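Beta-galactosidase (Streptococcus pneumoniae, PDB 4CUB) hydrolyses terminal beta-linked galactose from glycans, this galactose-binding domain probably serving as its carbohydrate-binding module. Local coordinates at residues A[24-29]-A[50-55]; A[45-50]-A[172-177]. One frame throughout, in Å; residues are numbered along the deposited sequence.

Interaction 1: A[24-29]-A[50-55]. With GAL (beta-D-galactopyranose), chain C; EDO (1,2-ethanediol), chain G.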
loop_
_atom_site.group_PDB
_atom_site.type_symbol
_atom_site.label_atom_id
_atom_site.label_comp_id
_atom_site.label_asym_id
_atom_site.label_seq_id
_atom_site.Cartn_x
_atom_site.Cartn_y
_atom_site.Cartn_z
ATOM N N ASP A 24 -6.630 7.550 -3.170
ATOM C CA ASP A 24 -7.679 8.264 -2.434
ATOM C C ASP A 24 -7.889 7.602 -1.076
ATOM O O ASP A 24 -7.558 6.439 -0.930
ATOM C CB ASP A 24 -9.010 8.223 -3.230
ATOM C CG ASP A 24 -10.065 9.167 -2.665
ATOM O OD1 ASP A 24 -9.712 10.300 -2.245
ATOM O OD2 ASP A 24 -11.253 8.773 -2.636
ATOM N N SER A 25 -8.466 8.327 -0.103
ATOM C CA SER A 25 -8.712 7.803 1.244
ATOM C C SER A 25 -9.936 8.433 1.918
ATOM O O SER A 25 -10.300 9.566 1.618
ATOM C CB SER A 25 -7.503 8.075 2.179
ATOM O OG SER A 25 -6.259 7.769 1.587
ATOM N N ASN A 26 -10.541 7.701 2.856
ATOM C CA ASN A 26 -11.400 8.297 3.872
ATOM C C ASN A 26 -10.539 9.220 4.732
ATOM O O ASN A 26 -9.556 8.765 5.330
ATOM C CB ASN A 26 -12.008 7.202 4.743
ATOM C CG ASN A 26 -13.012 7.737 5.747
ATOM O OD1 ASN A 26 -13.504 8.849 5.611
ATOM N ND2 ASN A 26 -13.338 6.933 6.748
ATOM N N PRO A 27 -10.879 10.529 4.777
ATOM C CA PRO A 27 -9.996 11.504 5.405
ATOM C C PRO A 27 -9.573 11.215 6.834
ATOM O O PRO A 27 -8.414 11.434 7.161
ATOM C CB PRO A 27 -10.788 12.812 5.281
ATOM C CG PRO A 27 -11.501 12.630 3.969
ATOM C CD PRO A 27 -11.985 11.200 4.069
ATOM N N SER A 28 -10.454 10.659 7.659
ATOM C CA SER A 28 -10.056 10.284 9.015
ATOM C C SER A 28 -9.250 8.971 9.085
ATOM O O SER A 28 -8.772 8.616 10.168
ATOM C CB SER A 28 -11.285 10.184 9.925
ATOM O OG SER A 28 -12.179 9.230 9.397
ATOM N N ASP A 29 -9.087 8.275 7.950
ATOM C CA ASP A 29 -8.189 7.096 7.831
ATOM C C ASP A 29 -7.019 7.319 6.845
ATOM O O ASP A 29 -6.926 6.640 5.814
ATOM C CB ASP A 29 -8.956 5.868 7.369
ATOM C CG ASP A 29 -10.094 5.496 8.303
ATOM O OD1 ASP A 29 -9.860 5.492 9.509
ATOM O OD2 ASP A 29 -11.199 5.194 7.799
ATOM N N THR A 50 -8.518 3.442 4.938
ATOM C CA THR A 50 -9.705 2.897 4.243
ATOM C C THR A 50 -10.086 3.879 3.188
ATOM O O THR A 50 -9.732 5.048 3.297
ATOM C CB THR A 50 -10.982 2.711 5.120
ATOM O OG1 THR A 50 -11.654 3.976 5.286
ATOM C CG2 THR A 50 -10.675 2.098 6.486
ATOM N N ASN A 51 -10.805 3.409 2.163
ATOM C CA ASN A 51 -11.567 4.316 1.320
ATOM C C ASN A 51 -13.082 4.238 1.566
ATOM O O ASN A 51 -13.883 4.321 0.623
ATOM C CB ASN A 51 -11.202 4.150 -0.170
ATOM C CG ASN A 51 -11.569 2.781 -0.746
ATOM O OD1 ASN A 51 -11.937 1.838 -0.031
ATOM N ND2 ASN A 51 -11.478 2.678 -2.076
ATOM N N TRP A 52 -13.479 4.081 2.833
ATOM C CA TRP A 52 -14.907 3.979 3.199
ATOM C C TRP A 52 -15.703 5.191 2.697
ATOM O O TRP A 52 -15.356 6.322 3.013
ATOM C CB TRP A 52 -15.047 3.883 4.718
ATOM C CG TRP A 52 -16.491 3.807 5.266
ATOM C CD1 TRP A 52 -17.240 2.676 5.443
ATOM C CD2 TRP A 52 -17.289 4.900 5.779
ATOM N NE1 TRP A 52 -18.473 2.999 6.001
ATOM C CE2 TRP A 52 -18.522 4.354 6.218
ATOM C CE3 TRP A 52 -17.078 6.283 5.904
ATOM C CZ2 TRP A 52 -19.550 5.148 6.760
ATOM C CZ3 TRP A 52 -18.102 7.073 6.423
ATOM C CH2 TRP A 52 -19.321 6.499 6.854
ATOM N N ASN A 53 -16.745 4.942 1.897
ATOM C CA ASN A 53 -17.687 5.973 1.487
ATOM C C ASN A 53 -17.037 6.994 0.578
ATOM O O ASN A 53 -17.500 8.116 0.493
ATOM C CB ASN A 53 -18.316 6.695 2.699
ATOM C CG ASN A 53 -19.596 7.444 2.341
ATOM O OD1 ASN A 53 -20.378 6.969 1.519
ATOM N ND2 ASN A 53 -19.818 8.606 2.957
ATOM N N ARG A 54 -15.955 6.602 -0.082
ATOM C CA ARG A 54 -15.355 7.404 -1.145
ATOM C C ARG A 54 -16.036 7.018 -2.479
ATOM O O ARG A 54 -16.683 5.953 -2.561
ATOM C CB ARG A 54 -13.846 7.182 -1.153
ATOM C CG ARG A 54 -13.185 7.614 0.186
ATOM C CD ARG A 54 -13.477 9.103 0.485
ATOM N NE ARG A 54 -12.681 9.971 -0.372
ATOM C CZ ARG A 54 -12.599 11.305 -0.294
ATOM N NH1 ARG A 54 -13.304 12.009 0.608
ATOM N NH2 ARG A 54 -11.799 11.948 -1.134
ATOM N N SER A 55 -15.916 7.883 -3.492
ATOM C CA SER A 55 -16.660 7.720 -4.752
ATOM C C SER A 55 -16.187 6.601 -5.688
ATOM O O SER A 55 -16.990 5.966 -6.369
ATOM C CB SER A 55 -16.720 9.054 -5.505
ATOM O OG SER A 55 -15.435 9.627 -5.588
HETATM C C1 GAL C . -16.211 5.112 9.657
HETATM C C2 GAL C . -14.688 4.952 9.802
HETATM C C3 GAL C . -14.148 3.864 8.857
HETATM C C4 GAL C . -14.955 2.574 8.994
HETATM C C5 GAL C . -16.445 2.859 8.770
HETATM C C6 GAL C . -17.326 1.632 9.030
HETATM O O2 GAL C . -14.042 6.173 9.513
HETATM O O3 GAL C . -12.778 3.595 9.094
HETATM O O4 GAL C . -14.728 1.989 10.265
HETATM O O5 GAL C . -16.857 3.848 9.699
HETATM O O6 GAL C . -17.262 0.684 7.988
HETATM C C1 EDO G . -7.157 6.759 12.877
HETATM O O1 EDO G . -6.706 7.672 11.869
HETATM C C2 EDO G . -8.352 5.980 12.333
HETATM O O2 EDO G . -7.914 5.035 11.341
HETATM O O HOH W 1 -11.474 5.376 -3.439
HETATM O O HOH W 2 -12.632 8.044 -4.843
HETATM O O HOH W 3 -15.354 9.050 3.504
#
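The guanidinium of Arg-54 takes the carboxylate of Asp-24 at its edge and has Ser-25 O over one face. NE and NH2 grip the acid side-on in a salt bridge: NE reaches OD2 of Asp-24 at 2.9 Å, almost straight at 173°, while NH2 meets the syn lone pair of Asp-24 OD1, also at 2.9 Å. The two planes are turned 42° apart. Bends at chi2 and chi3 bring the guanidinium beside Asp-24 and Ser-25 O, and Pro-27 CD packs against NH1. The Trp-52 ring carries Asn-53 CB on one face and the galactose on the other, C5 of the sugar lying 3.3 Å above the plane of Trp-52 and offset toward the rim, consistent with the CH-pi packing of sugars on aromatic rings common in carbohydrate-binding modules.

Asp-29 OD2 is the polar focus. Thr-50 OG1 donates to Asp-29 OD2 at 2.8 Å on the anti side, Asn-26 ND2 comes from the opposite face of the carboxylate, and O3 of the galactose adds a bond of 2.6 Å to the same OD2. Thr-50 OG1 in turn accepts from Trp-52 N in an ST turn, so one hydroxyl links the acid that binds sugar to the turn that bears the indole. The backbone bond from Asn-26 N to Thr-50 O (2.8 Å) pins the segments together, and a water bridges Asn-26 OD1 and Trp-52 O.

Segment 24-29 is loop after strand 19-22; the other starts on the last residue of strand 49-50 and continues as loop towards strand 58-67. Phe-114 packs on Asp-24 and Arg-54, and Asn-51 OD1 accepts from Thr-171 N of strand 170-177.

Interaction 2: A[45-50]-A[172-177]. With CA (calcium ion), chain E; GAL (beta-D-galactopyranose), chain C; EDO (1,2-ethanediol), chain G.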
loop_
_atom_site.group_PDB
_atom_site.type_symbol
_atom_site.label_atom_id
_atom_site.label_comp_id
_atom_site.label_asym_id
_atom_site.label_seq_id
_atom_site.Cartn_x
_atom_site.Cartn_y
_atom_site.Cartn_z
ATOM N N PRO A 45 -6.874 0.847 19.636
ATOM C CA PRO A 45 -7.371 2.014 18.925
ATOM C C PRO A 45 -7.719 1.699 17.461
ATOM O O PRO A 45 -7.308 0.667 16.922
ATOM C CB PRO A 45 -6.195 2.969 19.002
ATOM C CG PRO A 45 -5.008 2.059 18.907
ATOM C CD PRO A 45 -5.402 0.775 19.607
ATOM N N ALA A 46 -8.492 2.579 16.845
ATOM C CA ALA A 46 -8.735 2.509 15.417
ATOM C C ALA A 46 -7.465 3.016 14.719
ATOM O O ALA A 46 -6.969 4.110 15.000
ATOM C CB ALA A 46 -9.948 3.348 15.049
ATOM N N ASN A 47 -6.923 2.181 13.842
ATOM C CA ASN A 47 -5.701 2.491 13.125
ATOM C C ASN A 47 -5.735 1.806 11.788
ATOM O O ASN A 47 -5.561 0.589 11.710
ATOM C CB ASN A 47 -4.466 2.029 13.903
ATOM C CG ASN A 47 -3.183 2.364 13.166
ATOM O OD1 ASN A 47 -2.642 1.534 12.442
ATOM N ND2 ASN A 47 -2.724 3.606 13.300
ATOM N N ARG A 48 -5.944 2.571 10.727
ATOM C CA ARG A 48 -6.194 1.958 9.405
ATOM C C ARG A 48 -6.288 2.971 8.296
ATOM O O ARG A 48 -6.644 4.122 8.531
ATOM C CB ARG A 48 -7.453 1.070 9.427
ATOM C CG ARG A 48 -8.767 1.778 9.768
ATOM C CD ARG A 48 -9.915 0.771 9.886
ATOM N NE ARG A 48 -11.163 1.367 10.370
ATOM C CZ ARG A 48 -11.526 1.413 11.651
ATOM N NH1 ARG A 48 -10.740 0.896 12.613
ATOM N NH2 ARG A 48 -12.676 1.993 11.982
ATOM N N TRP A 49 -5.900 2.556 7.096
ATOM C CA TRP A 49 -6.277 3.268 5.890
ATOM C C TRP A 49 -7.570 2.633 5.435
ATOM O O TRP A 49 -7.702 1.398 5.526
ATOM C CB TRP A 49 -5.233 3.117 4.764
ATOM C CG TRP A 49 -5.790 3.601 3.433
ATOM C CD1 TRP A 49 -5.779 4.886 2.960
ATOM C CD2 TRP A 49 -6.471 2.812 2.442
ATOM N NE1 TRP A 49 -6.384 4.938 1.729
ATOM C CE2 TRP A 49 -6.826 3.683 1.390
ATOM C CE3 TRP A 49 -6.804 1.449 2.339
ATOM C CZ2 TRP A 49 -7.521 3.240 0.235
ATOM C CZ3 TRP A 49 -7.477 1.005 1.185
ATOM C CH2 TRP A 49 -7.835 1.899 0.157
ATOM N N THR A 50 -8.518 3.442 4.938
ATOM C CA THR A 50 -9.705 2.897 4.243
ATOM C C THR A 50 -10.086 3.879 3.188
ATOM O O THR A 50 -9.732 5.048 3.297
ATOM C CB THR A 50 -10.982 2.711 5.120
ATOM O OG1 THR A 50 -11.654 3.976 5.286
ATOM C CG2 THR A 50 -10.675 2.098 6.486
ATOM N N SER A 172 -9.992 -1.839 3.530
ATOM C CA SER A 172 -9.393 -1.411 4.781
ATOM C C SER A 172 -8.101 -2.147 5.062
ATOM O O SER A 172 -8.064 -3.389 4.965
ATOM C CB SER A 172 -10.381 -1.669 5.932
ATOM O OG SER A 172 -9.866 -1.147 7.144
ATOM N N ILE A 173 -7.066 -1.396 5.450
ATOM C CA ILE A 173 -5.734 -1.964 5.769
ATOM C C ILE A 173 -5.166 -1.315 7.053
ATOM O O ILE A 173 -4.995 -0.101 7.130
ATOM C CB ILE A 173 -4.712 -1.751 4.597
ATOM C CG1 ILE A 173 -5.138 -2.498 3.329
ATOM C CG2 ILE A 173 -3.299 -2.174 4.985
ATOM C CD1 ILE A 173 -4.370 -2.079 2.087
ATOM N N THR A 174 -4.853 -2.115 8.055
ATOM C CA THR A 174 -4.218 -1.542 9.247
ATOM C C THR A 174 -2.691 -1.307 9.121
ATOM O O THR A 174 -2.143 -0.343 9.708
ATOM C CB THR A 174 -4.586 -2.320 10.531
ATOM O OG1 THR A 174 -3.931 -1.694 11.639
ATOM C CG2 THR A 174 -4.127 -3.785 10.470
ATOM N N GLU A 175 -2.023 -2.145 8.316
ATOM C CA GLU A 175 -0.560 -2.115 8.172
ATOM C C GLU A 175 -0.112 -2.934 6.961
ATOM O O GLU A 175 -0.657 -3.982 6.696
ATOM C CB GLU A 175 0.095 -2.701 9.440
ATOM C CG GLU A 175 1.601 -2.484 9.603
ATOM C CD GLU A 175 1.965 -1.051 9.902
ATOM O OE1 GLU A 175 1.061 -0.223 10.091
ATOM O OE2 GLU A 175 3.165 -0.725 9.903
ATOM N N VAL A 176 0.886 -2.442 6.232
ATOM C CA VAL A 176 1.632 -3.283 5.290
ATOM C C VAL A 176 3.073 -3.419 5.776
ATOM O O VAL A 176 3.535 -2.613 6.599
ATOM C CB VAL A 176 1.634 -2.724 3.849
ATOM C CG1 VAL A 176 0.202 -2.456 3.358
ATOM C CG2 VAL A 176 2.498 -1.473 3.761
ATOM N N GLN A 177 3.767 -4.446 5.277
ATOM C CA GLN A 177 5.180 -4.672 5.575
ATOM C C GLN A 177 5.887 -5.259 4.355
ATOM O O GLN A 177 5.441 -6.256 3.782
ATOM C CB GLN A 177 5.363 -5.603 6.784
ATOM C CG GLN A 177 4.782 -5.067 8.080
ATOM C CD GLN A 177 5.041 -5.980 9.269
ATOM O OE1 GLN A 177 5.069 -7.213 9.139
ATOM N NE2 GLN A 177 5.235 -5.380 10.434
HETATM CA CA CA E . -0.775 0.801 11.154
HETATM C C1 GAL C . -16.211 5.112 9.657
HETATM C C2 GAL C . -14.688 4.952 9.802
HETATM C C3 GAL C . -14.148 3.864 8.857
HETATM C C4 GAL C . -14.955 2.574 8.994
HETATM C C5 GAL C . -16.445 2.859 8.770
HETATM C C6 GAL C . -17.326 1.632 9.030
HETATM O O2 GAL C . -14.042 6.173 9.513
HETATM O O3 GAL C . -12.778 3.595 9.094
HETATM O O4 GAL C . -14.728 1.989 10.265
HETATM O O5 GAL C . -16.857 3.848 9.699
HETATM O O6 GAL C . -17.262 0.684 7.988
HETATM C C1 EDO G . -7.157 6.759 12.877
HETATM O O1 EDO G . -6.706 7.672 11.869
HETATM C C2 EDO G . -8.352 5.980 12.333
HETATM O O2 EDO G . -7.914 5.035 11.341
#
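Backbone pairing joins Trp-49 to Ile-173 as an antiparallel hydrogen-bonded pair, with Trp-49 N to Ile-173 O at 2.8 Å and Ile-173 N to Trp-49 O at 2.9 Å. Thr-50 and Ser-172 follow as a non-hydrogen-bonded pair. Beyond the short ladder, Thr-174 OG1 donates to Asn-47 O at 2.8 Å, at the residue where the chain turns a corner.

Apolar packing lies on the Trp-49 and Ile-173 side of the sheet: CE3 of the indole touches CD1 of the isoleucine, and Met-162 of strand 157-164 packs on both.

Metal bonds form around a calcium ion. Asn-47 OD1 (2.4 Å), Thr-174 O (2.3 Å) and Glu-175 OE1 (2.4 Å) bind it, and Asn-33, Asp-36 and Leu-38 complete the site. CG of Asn-47 lies anti to the backbone N (chi1 -179°), which carries OD1 across to the ion.

Sugar contacts belong to Arg-48, whose chain runs extended from CG to NE past Ser-172 OG, packed against CD. NE of Arg-48 donates to O3 of the galactose at 3.0 Å and NH2 to O4 at 2.7 Å, with the sugar at the guanidinium edge.

Asn-47 and Arg-48 are consecutive, so the calcium site and the galactose site share one short piece of backbone. The ion probably steadies the loop that presents the arginine, while the negative charge of Asp-36 and Glu-175 is probably offset by the calcium.

Overall arrangement
Leaving strand 19-22, the chain passes through 24-29, then the calcium-binding residues near 33-38, and returns at 45-50 and 50-55. Interaction 1 closes this short loop, with 20 residues between its segments. Interaction 2 is long-range: 121 residues, including most of the strands, separate 45-50 from 172-177 near the C terminus. The segments come in the order 24-29, 45-50, 50-55, 172-177, so the contacts alternate and cross, sharing Thr-50. They also touch directly, Trp-49 NE1 lying 2.8 Å from Ser-25 OG. Together they tie the galactose-binding loops to strand 170-177 of what is probably the beta-sandwich usual for galactose-binding domains, and both hold the same sugar.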